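Local coordinates for protein multisubunit Na+/H+ antiporter, A subunit (Anoxybacillus flavithermus, PDB 6Z16) that forms the large membrane subunit of an Mrp-type antiporter complex, which probably exchanges sodium ions for protons across the cell membrane, at residues G336-I344 and K432-A442. Sequence-based numbering, arbitrary orientation.
Sequences GLITSLLGI and KEMFFTAMLRA
Two helices of the complex I-like antiporter core, 323-347 and 428-440, meet where Phe435 reaches across to Leu337 and Leu341, a buried case of apolar side chains packing with no hydrogen bond between segments 336-344 and 432-442. Phe435 CG stands anti to the backbone N (chi1 176°), which places the ring between its own helix and Leu337. Leu337 CG lies over one face, 4.0 Å from the ring centroid, in a CH-pi contact; Met439 CG covers the opposite face from the ring's own helix. Leu341 CG meets the edge in plane, 3.6 Å from Phe435 CD1. The local axes run 10.6 Å apart at 40°, roughly co-directional, a spacing bridged by large side chains within the fold shared with the proton-pumping subunits of complex I. Replacing Phe435 by an alanine would remove the ring, and would probably leave Leu337 CG without its CH-pi partner and a gap beside Leu341. Ser340 OG gives its hydrogen to Leu337 O (2.7 Å), a carbonyl oxygen that also accepts a hydrogen bond from Leu341 N; the hydroxyl, thus satisfied within its own helix, lies beside Met439 CE. That methyl also packs on Ile344 CG1 at 3.8 Å. Farther along, Ile344 CG2 touches Ala442 CB (3.9 Å), with Phe359 against both residues.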
ATOM      1  N   GLY A 336      88.014  46.905 -54.080  1.00 47.16           N
ATOM      2  CA  GLY A 336      87.673  46.637 -55.467  1.00 45.21           C
ATOM      3  C   GLY A 336      88.869  46.217 -56.298  1.00 37.96           C
ATOM      4  O   GLY A 336      88.759  45.349 -57.169  1.00 35.05           O
ATOM      5  N   LEU A 337      90.028  46.816 -56.017  1.00 39.39           N
ATOM      6  CA  LEU A 337      91.264  46.424 -56.689  1.00 36.19           C
ATOM      7  C   LEU A 337      91.619  44.968 -56.387  1.00 44.02           C
ATOM      8  O   LEU A 337      91.944  44.189 -57.300  1.00 47.63           O
ATOM      9  CB  LEU A 337      92.388  47.364 -56.253  1.00 34.00           C
ATOM     10  CG  LEU A 337      93.712  47.462 -57.007  1.00 40.38           C
ATOM     11  CD1 LEU A 337      94.240  48.863 -56.829  1.00 46.79           C
ATOM     12  CD2 LEU A 337      94.736  46.466 -56.514  1.00 39.33           C
ATOM     13  N   ILE A 338      91.540  44.588 -55.105  1.00 41.48           N
ATOM     14  CA  ILE A 338      91.874  43.226 -54.683  1.00 41.95           C
ATOM     15  C   ILE A 338      90.926  42.211 -55.312  1.00 45.18           C
ATOM     16  O   ILE A 338      91.358  41.161 -55.806  1.00 39.16           O
ATOM     17  CB  ILE A 338      91.870  43.124 -53.144  1.00 36.90           C
ATOM     18  CG1 ILE A 338      92.952  44.010 -52.537  1.00 37.85           C
ATOM     19  CG2 ILE A 338      92.106  41.700 -52.691  1.00 26.32           C
ATOM     20  CD1 ILE A 338      92.783  44.242 -51.056  1.00 34.44           C
ATOM     21  N   THR A 339      89.628  42.524 -55.362  1.00 51.39           N
ATOM     22  CA  THR A 339      88.714  41.534 -55.923  1.00 52.56           C
ATOM     23  C   THR A 339      88.781  41.466 -57.451  1.00 36.88           C
ATOM     24  O   THR A 339      88.587  40.384 -58.009  1.00 29.25           O
ATOM     25  CB  THR A 339      87.283  41.767 -55.428  1.00 55.72           C
ATOM     26  OG1 THR A 339      86.429  40.735 -55.931  1.00 59.12           O
ATOM     27  CG2 THR A 339      86.747  43.084 -55.851  1.00 58.62           C
ATOM     28  N   SER A 340      89.121  42.562 -58.143  1.00 37.40           N
ATOM     29  CA  SER A 340      89.346  42.466 -59.586  1.00 38.09           C
ATOM     30  C   SER A 340      90.565  41.605 -59.904  1.00 40.13           C
ATOM     31  O   SER A 340      90.546  40.802 -60.857  1.00 43.05           O
ATOM     32  CB  SER A 340      89.505  43.860 -60.181  1.00 28.31           C
ATOM     33  OG  SER A 340      90.683  44.472 -59.703  1.00 30.24           O
ATOM     34  N   LEU A 341      91.624  41.731 -59.096  1.00 41.31           N
ATOM     35  CA  LEU A 341      92.762  40.828 -59.251  1.00 42.13           C
ATOM     36  C   LEU A 341      92.395  39.384 -58.932  1.00 41.50           C
ATOM     37  O   LEU A 341      92.923  38.461 -59.563  1.00 39.43           O
ATOM     38  CB  LEU A 341      93.920  41.287 -58.377  1.00 46.81           C
ATOM     39  CG  LEU A 341      94.622  42.538 -58.879  1.00 51.64           C
ATOM     40  CD1 LEU A 341      95.600  43.036 -57.845  1.00 63.93           C
ATOM     41  CD2 LEU A 341      95.334  42.216 -60.175  1.00 37.81           C
ATOM     42  N   LEU A 342      91.480  39.170 -57.981  1.00 44.01           N
ATOM     43  CA  LEU A 342      90.980  37.819 -57.725  1.00 54.17           C
ATOM     44  C   LEU A 342      90.198  37.258 -58.911  1.00 61.95           C
ATOM     45  O   LEU A 342      90.250  36.051 -59.172  1.00 53.02           O
ATOM     46  CB  LEU A 342      90.112  37.807 -56.468  1.00 44.64           C
ATOM     47  CG  LEU A 342      90.809  37.944 -55.119  1.00 50.02           C
ATOM     48  CD1 LEU A 342      89.788  38.085 -54.014  1.00 60.19           C
ATOM     49  CD2 LEU A 342      91.687  36.730 -54.885  1.00 42.23           C
ATOM     50  N   GLY A 343      89.488  38.116 -59.646  1.00 60.15           N
ATOM     51  CA  GLY A 343      88.802  37.658 -60.848  1.00 46.73           C
ATOM     52  C   GLY A 343      89.756  37.235 -61.955  1.00 50.51           C
ATOM     53  O   GLY A 343      89.538  36.215 -62.621  1.00 49.60           O
ATOM     54  N   ILE A 344      90.829  38.005 -62.160  1.00 50.11           N
ATOM     55  CA  ILE A 344      91.833  37.605 -63.152  1.00 44.57           C
ATOM     56  C   ILE A 344      92.549  36.322 -62.711  1.00 47.36           C
ATOM     57  O   ILE A 344      92.854  35.428 -63.523  1.00 51.71           O
ATOM     58  CB  ILE A 344      92.819  38.760 -63.394  1.00 56.50           C
ATOM     59  CG1 ILE A 344      92.061  40.042 -63.729  1.00 60.66           C
ATOM     60  CG2 ILE A 344      93.774  38.421 -64.524  1.00 72.53           C
ATOM     61  CD1 ILE A 344      91.205  39.956 -64.962  1.00 55.42           C
ATOM     62  N   LYS A 432     101.221  48.229 -57.139  1.00139.27           N
ATOM     63  CA  LYS A 432     100.714  48.817 -58.371  1.00136.96           C
ATOM     64  C   LYS A 432     101.402  48.255 -59.607  1.00133.46           C
ATOM     65  O   LYS A 432     100.745  48.106 -60.643  1.00135.89           O
ATOM     66  CB  LYS A 432     100.830  50.338 -58.323  1.00144.49           C
ATOM     67  CG  LYS A 432      99.883  50.969 -57.314  1.00151.51           C
ATOM     68  CD  LYS A 432      98.434  50.796 -57.753  1.00141.69           C
ATOM     69  CE  LYS A 432      97.460  51.357 -56.730  1.00130.30           C
ATOM     70  NZ  LYS A 432      97.519  52.838 -56.646  1.00126.38           N
ATOM     71  N   GLU A 433     102.691  47.899 -59.534  1.00130.13           N
ATOM     72  CA  GLU A 433     103.329  47.361 -60.732  1.00135.06           C
ATOM     73  C   GLU A 433     102.840  45.948 -61.022  1.00136.59           C
ATOM     74  O   GLU A 433     102.651  45.586 -62.189  1.00135.42           O
ATOM     75  CB  GLU A 433     104.861  47.416 -60.635  1.00140.95           C
ATOM     76  CG  GLU A 433     105.568  46.493 -59.638  1.00154.96           C
ATOM     77  CD  GLU A 433     105.934  45.143 -60.218  1.00159.08           C
ATOM     78  OE1 GLU A 433     105.904  44.997 -61.458  1.00157.08           O
ATOM     79  OE2 GLU A 433     106.277  44.236 -59.431  1.00156.70           O
ATOM     80  N   MET A 434     102.558  45.156 -59.980  1.00133.27           N
ATOM     81  CA  MET A 434     101.976  43.845 -60.224  1.00128.61           C
ATOM     82  C   MET A 434     100.520  43.959 -60.657  1.00132.88           C
ATOM     83  O   MET A 434     100.054  43.135 -61.452  1.00131.98           O
ATOM     84  CB  MET A 434     102.117  42.965 -58.984  1.00117.60           C
ATOM     85  CG  MET A 434     103.548  42.575 -58.685  1.00117.48           C
ATOM     86  SD  MET A 434     103.745  41.568 -57.210  1.00117.44           S
ATOM     87  CE  MET A 434     103.157  40.002 -57.835  1.00111.06           C
ATOM     88  N   PHE A 435      99.812  45.001 -60.203  1.00129.08           N
ATOM     89  CA  PHE A 435      98.450  45.242 -60.672  1.00126.86           C
ATOM     90  C   PHE A 435      98.417  45.587 -62.157  1.00130.57           C
ATOM     91  O   PHE A 435      97.631  45.008 -62.916  1.00128.45           O
ATOM     92  CB  PHE A 435      97.801  46.353 -59.847  1.00129.69           C
ATOM     93  CG  PHE A 435      96.429  46.736 -60.326  1.00145.67           C
ATOM     94  CD1 PHE A 435      95.360  45.868 -60.173  1.00147.75           C
ATOM     95  CD2 PHE A 435      96.205  47.975 -60.909  1.00145.65           C
ATOM     96  CE1 PHE A 435      94.095  46.213 -60.612  1.00144.98           C
ATOM     97  CE2 PHE A 435      94.940  48.331 -61.346  1.00146.55           C
ATOM     98  CZ  PHE A 435      93.883  47.446 -61.197  1.00146.40           C
ATOM     99  N   PHE A 436      99.272  46.521 -62.594  1.00129.48           N
ATOM    100  CA  PHE A 436      99.296  46.871 -64.013  1.00129.61           C
ATOM    101  C   PHE A 436      99.861  45.743 -64.869  1.00125.34           C
ATOM    102  O   PHE A 436      99.435  45.576 -66.018  1.00124.43           O
ATOM    103  CB  PHE A 436     100.087  48.156 -64.263  1.00128.88           C
ATOM    104  CG  PHE A 436      99.429  49.396 -63.727  1.00130.72           C
ATOM    105  CD1 PHE A 436      98.198  49.806 -64.214  1.00133.31           C
ATOM    106  CD2 PHE A 436     100.083  50.206 -62.818  1.00128.49           C
ATOM    107  CE1 PHE A 436      97.599  50.957 -63.741  1.00133.69           C
ATOM    108  CE2 PHE A 436      99.494  51.358 -62.339  1.00130.96           C
ATOM    109  CZ  PHE A 436      98.250  51.736 -62.802  1.00136.16           C
ATOM    110  N   THR A 437     100.794  44.949 -64.332  1.00118.40           N
ATOM    111  CA  THR A 437     101.303  43.796 -65.065  1.00113.74           C
ATOM    112  C   THR A 437     100.225  42.731 -65.233  1.00124.45           C
ATOM    113  O   THR A 437     100.112  42.115 -66.299  1.00125.03           O
ATOM    114  CB  THR A 437     102.523  43.225 -64.339  1.00106.89           C
ATOM    115  OG1 THR A 437     103.502  44.255 -64.175  1.00112.05           O
ATOM    116  CG2 THR A 437     103.150  42.088 -65.130  1.00106.63           C
ATOM    117  N   ALA A 438      99.402  42.527 -64.201  1.00121.61           N
ATOM    118  CA  ALA A 438      98.323  41.553 -64.293  1.00111.52           C
ATOM    119  C   ALA A 438      97.211  42.038 -65.212  1.00110.74           C
ATOM    120  O   ALA A 438      96.597  41.237 -65.925  1.00111.31           O
ATOM    121  CB  ALA A 438      97.775  41.260 -62.902  1.00102.01           C
ATOM    122  N   MET A 439      96.937  43.343 -65.217  1.00111.39           N
ATOM    123  CA  MET A 439      95.854  43.846 -66.052  1.00113.13           C
ATOM    124  C   MET A 439      96.248  43.978 -67.517  1.00121.35           C
ATOM    125  O   MET A 439      95.397  43.791 -68.392  1.00123.35           O
ATOM    126  CB  MET A 439      95.346  45.182 -65.516  1.00115.80           C
ATOM    127  CG  MET A 439      94.568  45.033 -64.226  1.00129.97           C
ATOM    128  SD  MET A 439      93.118  43.997 -64.499  1.00150.94           S
ATOM    129  CE  MET A 439      92.564  43.717 -62.825  1.00147.83           C
ATOM    130  N   LEU A 440      97.513  44.289 -67.815  1.00124.12           N
ATOM    131  CA  LEU A 440      97.907  44.412 -69.215  1.00124.90           C
ATOM    132  C   LEU A 440      98.032  43.056 -69.895  1.00126.28           C
ATOM    133  O   LEU A 440      97.788  42.948 -71.101  1.00125.90           O
ATOM    134  CB  LEU A 440      99.214  45.193 -69.342  1.00122.06           C
ATOM    135  CG  LEU A 440      99.101  46.703 -69.119  1.00118.73           C
ATOM    136  CD1 LEU A 440     100.469  47.360 -69.121  1.00116.65           C
ATOM    137  CD2 LEU A 440      98.210  47.321 -70.182  1.00105.40           C
ATOM    138  N   ARG A 441      98.397  42.015 -69.155  1.00128.02           N
ATOM    139  CA  ARG A 441      98.504  40.694 -69.758  1.00133.60           C
ATOM    140  C   ARG A 441      97.177  39.951 -69.792  1.00131.31           C
ATOM    141  O   ARG A 441      97.128  38.829 -70.308  1.00126.79           O
ATOM    142  CB  ARG A 441      99.550  39.856 -69.022  1.00132.90           C
ATOM    143  CG  ARG A 441     100.935  40.476 -69.042  1.00132.82           C
ATOM    144  CD  ARG A 441     101.457  40.599 -70.463  1.00136.44           C
ATOM    145  NE  ARG A 441     102.793  41.183 -70.507  1.00136.86           N
ATOM    146  CZ  ARG A 441     103.407  41.556 -71.625  1.00135.62           C
ATOM    147  NH1 ARG A 441     102.800  41.418 -72.794  1.00135.25           N
ATOM    148  NH2 ARG A 441     104.623  42.081 -71.572  1.00132.25           N
ATOM    149  N   ALA A 442      96.105  40.548 -69.269  1.00133.25           N
ATOM    150  CA  ALA A 442      94.788  39.929 -69.265  1.00131.46           C
ATOM    151  C   ALA A 442      93.907  40.387 -70.418  1.00127.17           C
ATOM    152  O   ALA A 442      92.819  39.831 -70.601  1.00125.56           O
ATOM    153  CB  ALA A 442      94.072  40.212 -67.942  1.00134.72           C
TER